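Local coordinates for protein argininosuccinate lyase (Chelativorans sp., PDB 6RXA) that acts as a carbon-nitrogen lyase (EDDS lyase) of the aspartase/fumarase superfamily, and probably splits argininosuccinate into fumarate and arginine, at residues A[124-129]-A[477-482]; A[130-135]-A[470-475]; A[144-149]-A[171-176]; A[148-153]-A[452-457]; A[233-238]-A[307-312]. The protein carries 2 engineered substitutions. All blocks are in the same frame, centred on the assembly; numbering follows the deposited sequence.

Interaction 1 of 5, residues A[124-129]-A[477-482]; sequences LRDQLL and QALANA
L479 lays its branched end on R125: its CD2 sits over the centre of one face of the guanidinium, 3.5 Å from CZ of R125. The two side chains run past each other in opposite senses, and CD1 of L479 follows the same arm, 3.6 Å from NE of R125. R125 leaves the helix with CG opposite its backbone N (chi1 178°), and a bend at chi3 (70°) turns the flat group beside the leucine. NH1 and NH2 are hydrogen-bonded to N194 OD1 and the backbone O of L219, and F221 adds a cation-pi contact. L129 comes at L479 tip to tip, CD1 to CD1 at 3.7 Å, whereas D126 only brushes that methyl with OD1, its OD2 being hydrogen-bonded to the hydroxyl of Y42. With an alanine at R125, N194 and the L219 carbonyl would probably lose their donor, and the methyls of L479 much of the surface they rest on. The segments of helices 112-147 and 451-500 cross at -140° with axes 12.3 Å apart, a wide spacing bridged by L479. Y190 of helix 168-193 packs on both R125 and L129, while helices 236-262 and 329-348 meet L124.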
# COMPACT_ATOMS: atom_id res chain seq x y z
N LEU A 124 17.63 -15.07 -1.16
CA LEU A 124 17.00 -14.45 0.00
C LEU A 124 17.60 -14.97 1.30
O LEU A 124 17.75 -14.21 2.27
CB LEU A 124 15.49 -14.63 -0.01
CG LEU A 124 14.75 -13.94 -1.15
CD1 LEU A 124 13.25 -14.23 -1.09
CD2 LEU A 124 15.01 -12.43 -1.15
N ARG A 125 17.94 -16.27 1.34
CA ARG A 125 18.54 -16.87 2.52
C ARG A 125 19.86 -16.18 2.87
O ARG A 125 20.08 -15.79 4.02
CB ARG A 125 18.75 -18.36 2.26
CG ARG A 125 19.40 -19.14 3.37
CD ARG A 125 19.51 -20.63 3.00
NE ARG A 125 20.48 -20.85 1.93
CZ ARG A 125 20.70 -22.03 1.36
NH1 ARG A 125 20.00 -23.10 1.72
NH2 ARG A 125 21.63 -22.14 0.43
N ASP A 126 20.74 -16.00 1.88
CA ASP A 126 21.99 -15.30 2.14
C ASP A 126 21.72 -13.85 2.56
O ASP A 126 22.37 -13.33 3.47
CB ASP A 126 22.90 -15.34 0.92
CG ASP A 126 23.85 -16.56 0.91
OD1 ASP A 126 23.92 -17.32 1.90
OD2 ASP A 126 24.53 -16.76 -0.11
N GLN A 127 20.74 -13.20 1.92
CA GLN A 127 20.44 -11.82 2.26
C GLN A 127 19.80 -11.71 3.64
O GLN A 127 19.97 -10.69 4.32
CB GLN A 127 19.54 -11.20 1.20
CG GLN A 127 20.24 -11.01 -0.14
CD GLN A 127 21.46 -10.11 -0.06
OE1 GLN A 127 21.36 -8.95 0.31
NE2 GLN A 127 22.62 -10.65 -0.41
N LEU A 128 19.08 -12.74 4.06
CA LEU A 128 18.52 -12.76 5.41
C LEU A 128 19.62 -12.90 6.45
O LEU A 128 19.59 -12.22 7.49
CB LEU A 128 17.48 -13.87 5.51
CG LEU A 128 16.59 -13.95 6.74
CD1 LEU A 128 15.95 -12.61 6.98
CD2 LEU A 128 15.54 -15.02 6.49
N LEU A 129 20.64 -13.75 6.21
CA LEU A 129 21.76 -13.80 7.14
C LEU A 129 22.53 -12.47 7.16
O LEU A 129 22.94 -11.99 8.22
CB LEU A 129 22.70 -14.96 6.80
CG LEU A 129 22.05 -16.33 6.95
CD1 LEU A 129 23.05 -17.43 6.63
CD2 LEU A 129 21.49 -16.54 8.34
N GLN A 477 27.59 -21.34 9.22
CA GLN A 477 28.49 -22.48 9.07
C GLN A 477 27.80 -23.64 8.36
O GLN A 477 28.42 -24.34 7.56
CB GLN A 477 29.01 -22.90 10.44
CG GLN A 477 30.17 -23.88 10.38
CD GLN A 477 31.42 -23.27 9.77
OE1 GLN A 477 31.93 -22.25 10.25
NE2 GLN A 477 31.91 -23.87 8.69
N ALA A 478 26.51 -23.86 8.64
CA ALA A 478 25.78 -24.92 7.95
C ALA A 478 25.81 -24.72 6.43
O ALA A 478 26.02 -25.67 5.68
CB ALA A 478 24.34 -24.99 8.45
N LEU A 479 25.62 -23.48 5.98
CA LEU A 479 25.66 -23.22 4.54
C LEU A 479 27.07 -23.38 3.99
O LEU A 479 27.26 -23.92 2.89
CB LEU A 479 25.14 -21.81 4.25
CG LEU A 479 23.69 -21.52 4.64
CD1 LEU A 479 23.29 -20.17 4.12
CD2 LEU A 479 22.78 -22.63 4.13
N ALA A 480 28.08 -22.93 4.75
CA ALA A 480 29.45 -23.06 4.28
C ALA A 480 29.86 -24.53 4.18
O ALA A 480 30.54 -24.92 3.23
CB ALA A 480 30.39 -22.31 5.23
N ASN A 481 29.46 -25.35 5.15
CA ASN A 481 29.80 -26.76 5.10
C ASN A 481 29.14 -27.43 3.90
O ASN A 481 29.76 -28.27 3.22
CB ASN A 481 29.36 -27.45 6.39
CG ASN A 481 30.19 -27.01 7.58
OD1 ASN A 481 31.23 -26.37 7.42
ND2 ASN A 481 29.73 -27.36 8.77
N ALA A 482 27.89 -27.09 3.61
CA ALA A 482 27.22 -27.69 2.47
C ALA A 482 27.89 -27.28 1.17
O ALA A 482 28.08 -28.11 0.27
CB ALA A 482 25.74 -27.30 2.44

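Interaction 2 of 5, residues A[130-135]-A[470-475]; sequences RTIEAV and AWLANA
I132 and E133 pack against W471 and L472 in a purely van der Waals contact between two long helices, 112-147 and 451-500, which run nearly antiparallel. The short segments lie 10.5 Å apart at their axes, with a crossing angle of -156°, and E133 and L472 are the residues whose CA atoms come nearest. I132 points its CD1 at the six-membered part of the W471 indole, 3.6 Å from CZ3. The methyl meets the ring obliquely, and the two side chains cross at about a right angle. The indole gets there because CG of W471 is anti to the backbone N (chi1 -176°), which swings the ring along the flank of its own helix; A475 CB, one turn further on, lies above one face of the ring near its rim. The branch CG2 of I132 approaches CD1 of L472 more loosely, at 4.3 Å. On the outer side, L472 sets its other methyl, CD2, 3.7 Å from CB of E133. The glutamate thus offers its aliphatic base to the leucine, and its extended chain carries the carboxylate onward on a solvent-exposed residue. Y190 of helix 168-193 makes an edge-to-face contact with W471, and Y186 of the same helix touches I132, which puts a third helix beside the pair. Long, nearly antiparallel helices joined by interleaved aliphatic and aromatic side chains are consistent with the helical bundle that forms the body of aspartase/fumarase enzymes.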
# COMPACT_ATOMS: atom_id res chain seq x y z
N ARG A 130 22.72 -11.86 5.99
CA ARG A 130 23.32 -10.52 5.92
C ARG A 130 22.52 -9.52 6.75
O ARG A 130 23.10 -8.70 7.49
CB ARG A 130 23.35 -10.10 4.45
CG ARG A 130 23.96 -8.75 4.18
CD ARG A 130 23.71 -8.34 2.73
NE ARG A 130 24.35 -7.06 2.41
CZ ARG A 130 23.92 -6.23 1.47
NH1 ARG A 130 22.83 -6.53 0.74
NH2 ARG A 130 24.56 -5.08 1.26
N THR A 131 21.19 -9.58 6.65
CA THR A 131 20.33 -8.66 7.38
C THR A 131 20.39 -8.92 8.88
O THR A 131 20.50 -7.98 9.67
CB THR A 131 18.90 -8.81 6.86
OG1 THR A 131 18.83 -8.40 5.48
CG2 THR A 131 17.92 -7.97 7.65
N ILE A 132 20.32 -10.19 9.29
CA ILE A 132 20.43 -10.53 10.71
C ILE A 132 21.76 -10.04 11.27
O ILE A 132 21.81 -9.50 12.38
CB ILE A 132 20.21 -12.04 10.92
CG1 ILE A 132 18.73 -12.35 10.65
CG2 ILE A 132 20.61 -12.48 12.31
CD1 ILE A 132 18.40 -13.83 10.53
N GLU A 133 22.85 -10.21 10.52
CA GLU A 133 24.14 -9.70 10.98
C GLU A 133 24.09 -8.19 11.18
O GLU A 133 24.60 -7.67 12.18
CB GLU A 133 25.22 -10.10 9.99
CG GLU A 133 26.61 -9.67 10.38
CD GLU A 133 27.65 -10.11 9.37
OE1 GLU A 133 27.43 -9.93 8.16
OE2 GLU A 133 28.69 -10.64 9.79
N ALA A 134 23.50 -7.46 10.23
CA ALA A 134 23.42 -6.00 10.35
C ALA A 134 22.53 -5.58 11.52
O ALA A 134 22.87 -4.65 12.25
CB ALA A 134 22.92 -5.40 9.03
N VAL A 135 21.41 -6.28 11.72
CA VAL A 135 20.52 -5.96 12.84
C VAL A 135 21.18 -6.25 14.17
O VAL A 135 21.02 -5.50 15.13
CB VAL A 135 19.16 -6.67 12.68
CG1 VAL A 135 18.27 -6.43 13.90
CG2 VAL A 135 18.46 -6.18 11.43
N ALA A 470 25.35 -16.53 18.21
CA ALA A 470 25.53 -17.97 18.08
C ALA A 470 24.58 -18.56 17.03
O ALA A 470 24.98 -19.41 16.24
CB ALA A 470 25.33 -18.63 19.44
N TRP A 471 23.32 -18.11 17.02
CA TRP A 471 22.39 -18.57 16.00
C TRP A 471 22.92 -18.24 14.61
O TRP A 471 22.89 -19.08 13.71
CB TRP A 471 21.02 -17.91 16.22
CG TRP A 471 19.98 -18.41 15.28
CD1 TRP A 471 19.06 -19.38 15.53
CD2 TRP A 471 19.76 -17.99 13.92
NE1 TRP A 471 18.26 -19.58 14.42
CE2 TRP A 471 18.68 -18.74 13.42
CE3 TRP A 471 20.37 -17.04 13.10
CZ2 TRP A 471 18.20 -18.58 12.12
CZ3 TRP A 471 19.89 -16.88 11.80
CH2 TRP A 471 18.82 -17.66 11.33
N LEU A 472 23.39 -17.01 14.42
CA LEU A 472 23.91 -16.59 13.13
C LEU A 472 25.14 -17.40 12.73
O LEU A 472 25.26 -17.81 11.57
CB LEU A 472 24.24 -15.11 13.16
CG LEU A 472 24.86 -14.53 11.89
CD1 LEU A 472 23.94 -14.66 10.70
CD2 LEU A 472 25.22 -13.07 12.13
N ALA A 473 26.06 -17.62 13.66
CA ALA A 473 27.24 -18.40 13.34
C ALA A 473 26.87 -19.81 12.92
O ALA A 473 27.45 -20.36 11.97
CB ALA A 473 28.16 -18.42 14.56
N ASN A 474 25.92 -20.44 13.62
CA ASN A 474 25.53 -21.80 13.29
C ASN A 474 24.89 -21.86 11.91
O ASN A 474 25.21 -22.75 11.10
CB ASN A 474 24.58 -22.35 14.34
CG ASN A 474 24.00 -23.70 13.96
OD1 ASN A 474 24.63 -24.74 14.16
ND2 ASN A 474 22.81 -23.69 13.37
N ALA A 475 23.98 -20.93 11.61
CA ALA A 475 23.30 -20.93 10.32
C ALA A 475 24.29 -20.70 9.19
O ALA A 475 24.21 -21.35 8.15
CB ALA A 475 22.19 -19.88 10.28

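Interaction 3 of 5, residues A[144-149]-A[171-176]; sequences HKAADH and YLMAIS
A146 and L172 bring the two backbones close, their CA atoms 5.6 Å apart, and the apolar contacts follow from that nearness. CB of A146 lies 3.8 Å from CB of L172, a separation that the small alanine side chain permits. The same methyl also meets the sulfur of M173, whose chain is bent at chi2 and chi3; SD stands 3.8 Å from CB of A146. L172 holds CG beside its backbone N (chi1 -70°), and its CD1 reaches the first helix at two places, 3.7 Å from the backbone N of A146 and equally far from CG of K145. Helices 112-147 and 168-193, joined here, are successive in the chain, and the connection between them is the antiparallel hairpin of strands 153-158 and 161-167, so this contact closes the base of that excursion. Polar bonds lie around the apolar patch. K145 gives L172 only the beginning of its chain and sends NZ away to the backbone O atoms of L349 and R347. A backbone hydrogen bond links H149 with G169, and R139 NE is hydrogen-bonded to S176 OG. Packing continues beyond the two helices: I458 and A461 touch M173, as does N227 of a second subunit.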
# COMPACT_ATOMS: atom_id res chain seq x y z
N HIS A 144 25.40 -1.11 23.79
CA HIS A 144 26.69 -0.64 24.28
C HIS A 144 26.65 0.86 24.55
O HIS A 144 27.26 1.34 25.51
CB HIS A 144 27.79 -1.04 23.30
CG HIS A 144 27.85 -2.52 23.06
ND1 HIS A 144 28.68 -3.09 22.12
CD2 HIS A 144 27.18 -3.55 23.63
CE1 HIS A 144 28.52 -4.40 22.12
NE2 HIS A 144 27.61 -4.70 23.03
N LYS A 145 25.90 1.62 23.73
CA LYS A 145 25.68 3.04 24.01
C LYS A 145 24.87 3.22 25.28
O LYS A 145 25.20 4.06 26.13
CB LYS A 145 24.98 3.68 22.81
CG LYS A 145 24.91 5.21 22.82
CD LYS A 145 26.24 5.88 22.51
CE LYS A 145 26.05 7.35 22.15
NZ LYS A 145 27.32 7.96 21.69
N ALA A 146 23.81 2.43 25.46
CA ALA A 146 23.00 2.54 26.67
C ALA A 146 23.85 2.36 27.92
O ALA A 146 23.65 3.06 28.92
CB ALA A 146 21.88 1.50 26.66
N ALA A 147 24.80 1.42 27.88
CA ALA A 147 25.59 1.11 29.05
C ALA A 147 26.43 2.29 29.53
O ALA A 147 26.80 2.33 30.71
CB ALA A 147 26.49 -0.09 28.75
N ASP A 148 26.72 3.24 28.66
CA ASP A 148 27.48 4.43 29.02
C ASP A 148 26.60 5.59 29.46
O ASP A 148 27.12 6.66 29.78
CB ASP A 148 28.34 4.89 27.84
CG ASP A 148 29.55 4.01 27.62
OD1 ASP A 148 29.94 3.27 28.55
OD2 ASP A 148 30.11 4.07 26.51
N HIS A 149 25.27 5.40 29.48
CA HIS A 149 24.34 6.50 29.71
C HIS A 149 23.28 6.18 30.75
O HIS A 149 22.17 6.69 30.68
CB HIS A 149 23.74 6.97 28.39
CG HIS A 149 24.74 7.66 27.54
ND1 HIS A 149 25.15 8.96 27.79
CD2 HIS A 149 25.50 7.22 26.51
CE1 HIS A 149 26.09 9.30 26.92
NE2 HIS A 149 26.32 8.26 26.13
N TYR A 171 16.00 4.93 27.33
CA TYR A 171 15.43 5.08 26.00
C TYR A 171 16.02 4.06 25.03
O TYR A 171 15.30 3.38 24.28
CB TYR A 171 15.65 6.51 25.48
CG TYR A 171 15.09 6.68 24.09
CD1 TYR A 171 15.84 6.36 22.98
CD2 TYR A 171 13.78 7.11 23.89
CE1 TYR A 171 15.33 6.46 21.72
CE2 TYR A 171 13.26 7.21 22.61
CZ TYR A 171 14.04 6.89 21.53
OH TYR A 171 13.54 6.98 20.24
N LEU A 172 17.35 3.95 25.00
CA LEU A 172 18.01 3.03 24.08
C LEU A 172 17.59 1.59 24.33
O LEU A 172 17.50 0.80 23.39
CB LEU A 172 19.53 3.20 24.15
CG LEU A 172 20.00 4.53 23.56
CD1 LEU A 172 21.44 4.83 23.96
CD2 LEU A 172 19.87 4.52 22.04
N MET A 173 17.28 1.23 25.57
CA MET A 173 16.86 -0.13 25.83
C MET A 173 15.45 -0.41 25.31
O MET A 173 15.12 -1.58 25.10
CB MET A 173 17.04 -0.50 27.29
CG MET A 173 18.52 -0.55 27.68
SD MET A 173 19.60 -1.48 26.58
CE MET A 173 19.00 -3.14 26.87
N ALA A 174 14.63 0.61 25.05
CA ALA A 174 13.39 0.37 24.31
C ALA A 174 13.71 -0.11 22.91
O ALA A 174 13.11 -1.07 22.41
CB ALA A 174 12.55 1.65 24.26
N ILE A 175 14.68 0.55 22.27
CA ILE A 175 15.10 0.15 20.93
C ILE A 175 15.66 -1.27 20.96
O ILE A 175 15.35 -2.09 20.09
CB ILE A 175 16.10 1.17 20.36
CG1 ILE A 175 15.53 2.60 20.40
CG2 ILE A 175 16.52 0.77 18.96
CD1 ILE A 175 14.25 2.80 19.62
N SER A 176 16.44 -1.61 21.99
CA SER A 176 16.98 -2.97 22.07
C SER A 176 15.87 -4.01 22.11
O SER A 176 15.97 -5.06 21.46
CB SER A 176 17.91 -3.11 23.28
OG SER A 176 18.40 -4.45 23.38

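Interaction 4 of 5, residues A[148-153]-A[452-457]; sequences DHLDTV and MSVKAS
L150 carries the contact of 148-153 with 452-457, touching V454 and K455, and the loop residues on both sides of it fix its place. H149 begins a type I beta turn that ends at T152. Its ND1 and the hydroxyl OG1 of T152 are hydrogen-bonded at 2.7 Å with an angle of 159°, the hydroxyl lying in the plane of the imidazole at its edge; this side-chain bond backs up the weak backbone bond from T152 N to H149 O. L150 follows, at the second position of the turn, with CG opposite its carbonyl carbon (chi1 -64°). Its CD2 presses on V454, 3.5 Å from CG1, tighter than an ordinary carbon-carbon contact, as the two side chains slide past each other in opposite directions. The other methyl, CD1 of L150, is 4.3 Å from CB of K455; the far end of that lysine turns away to a salt bridge with D459. D151 packs on W437 and P451, and its O is hydrogen-bonded to a glycerol, probably from the crystallisation liquor. T152 is the centre of an inverse gamma turn, after which V153 enters strand 153-158. With no hydrogen bond crossing between the segments, their attachment rests on close aliphatic packing, while the H149-T152 side-chain bond and backbone bonds to L168 and G169 help the loop keep its shape.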
# COMPACT_ATOMS: atom_id res chain seq x y z
N ASP A 148 26.72 3.24 28.66
CA ASP A 148 27.48 4.43 29.02
C ASP A 148 26.60 5.59 29.46
O ASP A 148 27.12 6.66 29.78
CB ASP A 148 28.34 4.89 27.84
CG ASP A 148 29.55 4.01 27.62
OD1 ASP A 148 29.94 3.27 28.55
OD2 ASP A 148 30.11 4.07 26.51
N HIS A 149 25.27 5.40 29.48
CA HIS A 149 24.34 6.50 29.71
C HIS A 149 23.28 6.18 30.75
O HIS A 149 22.17 6.69 30.68
CB HIS A 149 23.74 6.97 28.39
CG HIS A 149 24.74 7.66 27.54
ND1 HIS A 149 25.15 8.96 27.79
CD2 HIS A 149 25.50 7.22 26.51
CE1 HIS A 149 26.09 9.30 26.92
NE2 HIS A 149 26.32 8.26 26.13
N LEU A 150 23.64 5.40 31.77
CA LEU A 150 22.71 5.08 32.84
C LEU A 150 22.39 6.29 33.69
O LEU A 150 21.36 6.30 34.39
CB LEU A 150 23.31 4.00 33.74
CG LEU A 150 23.55 2.64 33.07
CD1 LEU A 150 24.27 1.69 34.02
CD2 LEU A 150 22.25 2.04 32.59
N ASP A 151 23.28 7.29 33.70
CA ASP A 151 23.12 8.49 34.50
C ASP A 151 22.76 9.71 33.66
O ASP A 151 22.77 10.83 34.17
CB ASP A 151 24.41 8.82 35.27
CG ASP A 151 24.77 7.76 36.29
OD1 ASP A 151 23.87 7.10 36.82
OD2 ASP A 151 25.98 7.60 36.55
N THR A 152 22.50 9.53 32.36
CA THR A 152 22.26 10.67 31.47
C THR A 152 20.77 11.02 31.53
O THR A 152 19.96 10.62 30.70
CB THR A 152 22.71 10.32 30.05
OG1 THR A 152 24.11 10.03 30.08
CG2 THR A 152 22.48 11.48 29.11
N VAL A 153 20.42 11.80 32.56
CA VAL A 153 19.02 12.18 32.76
C VAL A 153 18.53 13.05 31.61
O VAL A 153 19.22 13.96 31.14
CB VAL A 153 18.85 12.86 34.13
CG1 VAL A 153 19.65 14.14 34.21
CG2 VAL A 153 17.37 13.14 34.41
N MET A 452 19.71 0.90 38.26
CA MET A 452 19.78 -0.52 38.58
C MET A 452 18.84 -1.32 37.69
O MET A 452 19.16 -2.46 37.31
CB MET A 452 19.45 -0.74 40.06
CG MET A 452 20.60 -0.39 41.01
SD MET A 452 22.10 -1.36 40.75
CE MET A 452 22.99 -0.36 39.55
N SER A 453 17.69 -0.74 37.33
CA SER A 453 16.73 -1.43 36.48
C SER A 453 17.23 -1.48 35.04
O SER A 453 17.14 -2.51 34.37
CB SER A 453 15.38 -0.72 36.51
OG SER A 453 14.87 -0.65 37.83
N VAL A 454 17.74 -0.36 34.53
CA VAL A 454 18.26 -0.36 33.16
C VAL A 454 19.45 -1.31 33.06
O VAL A 454 19.58 -2.04 32.07
CB VAL A 454 18.60 1.06 32.69
CG1 VAL A 454 19.18 1.03 31.28
CG2 VAL A 454 17.37 1.94 32.74
N LYS A 455 20.31 -1.34 34.08
CA LYS A 455 21.46 -2.25 34.03
C LYS A 455 21.00 -3.70 33.99
O LYS A 455 21.59 -4.53 33.28
CB LYS A 455 22.39 -1.98 35.21
CG LYS A 455 23.66 -2.85 35.25
CD LYS A 455 24.44 -2.78 33.94
CE LYS A 455 25.87 -3.31 34.11
NZ LYS A 455 25.92 -4.70 34.65
N ALA A 456 19.94 -4.03 34.72
CA ALA A 456 19.40 -5.38 34.64
C ALA A 456 18.99 -5.71 33.21
O ALA A 456 19.27 -6.81 32.71
CB ALA A 456 18.20 -5.54 35.57
N SER A 457 18.33 -4.76 32.53
CA SER A 457 17.93 -4.98 31.15
C SER A 457 19.14 -5.10 30.24
O SER A 457 19.14 -5.90 29.29
CB SER A 457 17.04 -3.83 30.67
OG SER A 457 15.74 -3.96 31.21

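Interaction 5 of 5, residues A[233-238]-A[307-312]; sequences AGWDHV and VGILTS
W235 turns the edge of its indole to I309, whose CG2 lies near the ring plane, 4.0 Å from CD1 of the tryptophan. One face of the same ring is overlaid by CG2 of V238, 3.8 Å above its centre, so W235 and V238 form a corner into which the isoleucine fits. I309, with CG1 beside the backbone N (chi1 -67°), splits its branches between them: CG2 goes to the tryptophan and CD1 to the valine, 3.9 Å from CG1 of V238. Both encounters cross at about a right angle. On that same edge of the indole NE1 is hydrogen-bonded to the backbone O of V325, and R324 makes a cation-pi contact with the ring. W235 stands at the N-cap position of helix 236-262. In helix 303-314, S312 OG donates to the O of I309 at 2.8 Å, and T311 OG1 donates to the O of V307 at 2.9 Å, from the face opposite T311 N. A glycine at I309 would probably open a gap between the indole edge and V238, depriving both of their shared partner. From helix 112-147, N117 packs on W235, and K120 and L124 pack on V238; the far side of helix 303-314 meets other subunits, with T311 OG1 hydrogen-bonded to T311 OG1 of the fourth.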
# COMPACT_ATOMS: atom_id res chain seq x y z
N ALA A 233 4.34 -22.74 -6.61
CA ALA A 233 3.36 -21.69 -6.40
C ALA A 233 3.60 -20.90 -5.12
O ALA A 233 3.18 -19.73 -5.03
CB ALA A 233 1.95 -22.29 -6.35
N GLY A 234 4.29 -21.50 -4.15
CA GLY A 234 4.49 -20.85 -2.86
C GLY A 234 5.36 -19.61 -2.97
O GLY A 234 6.45 -19.64 -3.54
N TRP A 235 4.88 -18.52 -2.38
CA TRP A 235 5.53 -17.22 -2.46
C TRP A 235 5.35 -16.45 -1.16
O TRP A 235 5.77 -15.29 -1.07
CB TRP A 235 4.91 -16.42 -3.60
CG TRP A 235 5.81 -15.40 -4.27
CD1 TRP A 235 5.69 -14.06 -4.23
CD2 TRP A 235 6.90 -15.69 -5.15
NE1 TRP A 235 6.67 -13.47 -5.02
CE2 TRP A 235 7.42 -14.46 -5.59
CE3 TRP A 235 7.50 -16.87 -5.58
CZ2 TRP A 235 8.53 -14.37 -6.43
CZ3 TRP A 235 8.59 -16.79 -6.44
CH2 TRP A 235 9.09 -15.54 -6.85
N ASP A 236 4.74 -17.07 -0.14
CA ASP A 236 4.41 -16.29 1.06
C ASP A 236 5.67 -15.85 1.79
O ASP A 236 5.66 -14.82 2.47
CB ASP A 236 3.54 -17.10 2.01
CG ASP A 236 2.11 -17.28 1.53
OD1 ASP A 236 1.76 -16.82 0.42
OD2 ASP A 236 1.32 -17.84 2.33
N HIS A 237 6.76 -16.64 1.68
CA HIS A 237 8.04 -16.27 2.28
C HIS A 237 8.60 -15.00 1.68
O HIS A 237 9.32 -14.25 2.36
CB HIS A 237 9.03 -17.43 2.11
CG HIS A 237 9.25 -17.85 0.69
ND1 HIS A 237 8.27 -18.45 -0.06
CD2 HIS A 237 10.34 -17.76 -0.11
CE1 HIS A 237 8.74 -18.71 -1.27
NE2 HIS A 237 10.00 -18.31 -1.32
N VAL A 238 8.31 -14.73 0.40
CA VAL A 238 8.77 -13.49 -0.23
C VAL A 238 8.00 -12.30 0.34
O VAL A 238 8.58 -11.27 0.70
CB VAL A 238 8.64 -13.60 -1.76
CG1 VAL A 238 9.16 -12.37 -2.45
CG2 VAL A 238 9.37 -14.85 -2.26
N VAL A 307 3.72 -4.10 -0.76
CA VAL A 307 2.43 -3.94 -1.43
C VAL A 307 2.42 -4.60 -2.80
O VAL A 307 1.45 -5.27 -3.17
CB VAL A 307 2.05 -2.46 -1.48
CG1 VAL A 307 0.83 -2.23 -2.37
CG2 VAL A 307 1.80 -1.93 -0.07
N GLY A 308 3.47 -4.43 -3.59
CA GLY A 308 3.49 -5.05 -4.91
C GLY A 308 3.43 -6.56 -4.84
O GLY A 308 2.72 -7.20 -5.63
N ILE A 309 4.19 -7.16 -3.92
CA ILE A 309 4.19 -8.61 -3.78
C ILE A 309 2.81 -9.11 -3.38
O ILE A 309 2.25 -10.01 -4.02
CB ILE A 309 5.27 -9.05 -2.77
CG1 ILE A 309 6.67 -8.76 -3.29
CG2 ILE A 309 5.13 -10.53 -2.50
CD1 ILE A 309 7.74 -8.71 -2.20
N LEU A 310 2.23 -8.51 -2.34
CA LEU A 310 0.91 -8.95 -1.89
C LEU A 310 -0.17 -8.70 -2.94
O LEU A 310 -1.07 -9.53 -3.11
CB LEU A 310 0.52 -8.27 -0.58
CG LEU A 310 1.18 -8.84 0.67
CD1 LEU A 310 0.98 -7.88 1.84
CD2 LEU A 310 0.68 -10.23 1.02
N THR A 311 -0.10 -7.58 -3.65
CA THR A 311 -1.06 -7.36 -4.74
C THR A 311 -0.96 -8.49 -5.76
O THR A 311 -1.98 -9.02 -6.22
CB THR A 311 -0.80 -6.02 -5.42
OG1 THR A 311 -1.11 -4.96 -4.51
CG2 THR A 311 -1.66 -5.85 -6.65
N SER A 312 0.26 -8.87 -6.13
CA SER A 312 0.43 -9.90 -7.15
C SER A 312 -0.13 -11.24 -6.68
O SER A 312 -0.72 -11.98 -7.48
CB SER A 312 1.90 -10.01 -7.59
OG SER A 312 2.72 -10.69 -6.66

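In the fold
Interactions 1 and 2 are successive steps along the pairing of helices 112-147 and 451-500, their centres 9 Å apart, and L129 joins them by also packing on W471, L472 and A475. Interactions 3 and 4 form a second cluster at the other end of that pairing, centres 8 Å apart; they share D148 and H149, and M173 touches V454 and S457. Interaction 5 lies on the opposite side of the chain's centre, its centre about 43 Å from that of interaction 4, yet reaches interaction 1 through L124 and V238. It is also closest to the substrate site: the W235 side chain is about 9 Å from that of N113, a succinate-binding residue, although no succinate is bound to this chain here, and about 8 Å from a sodium ion.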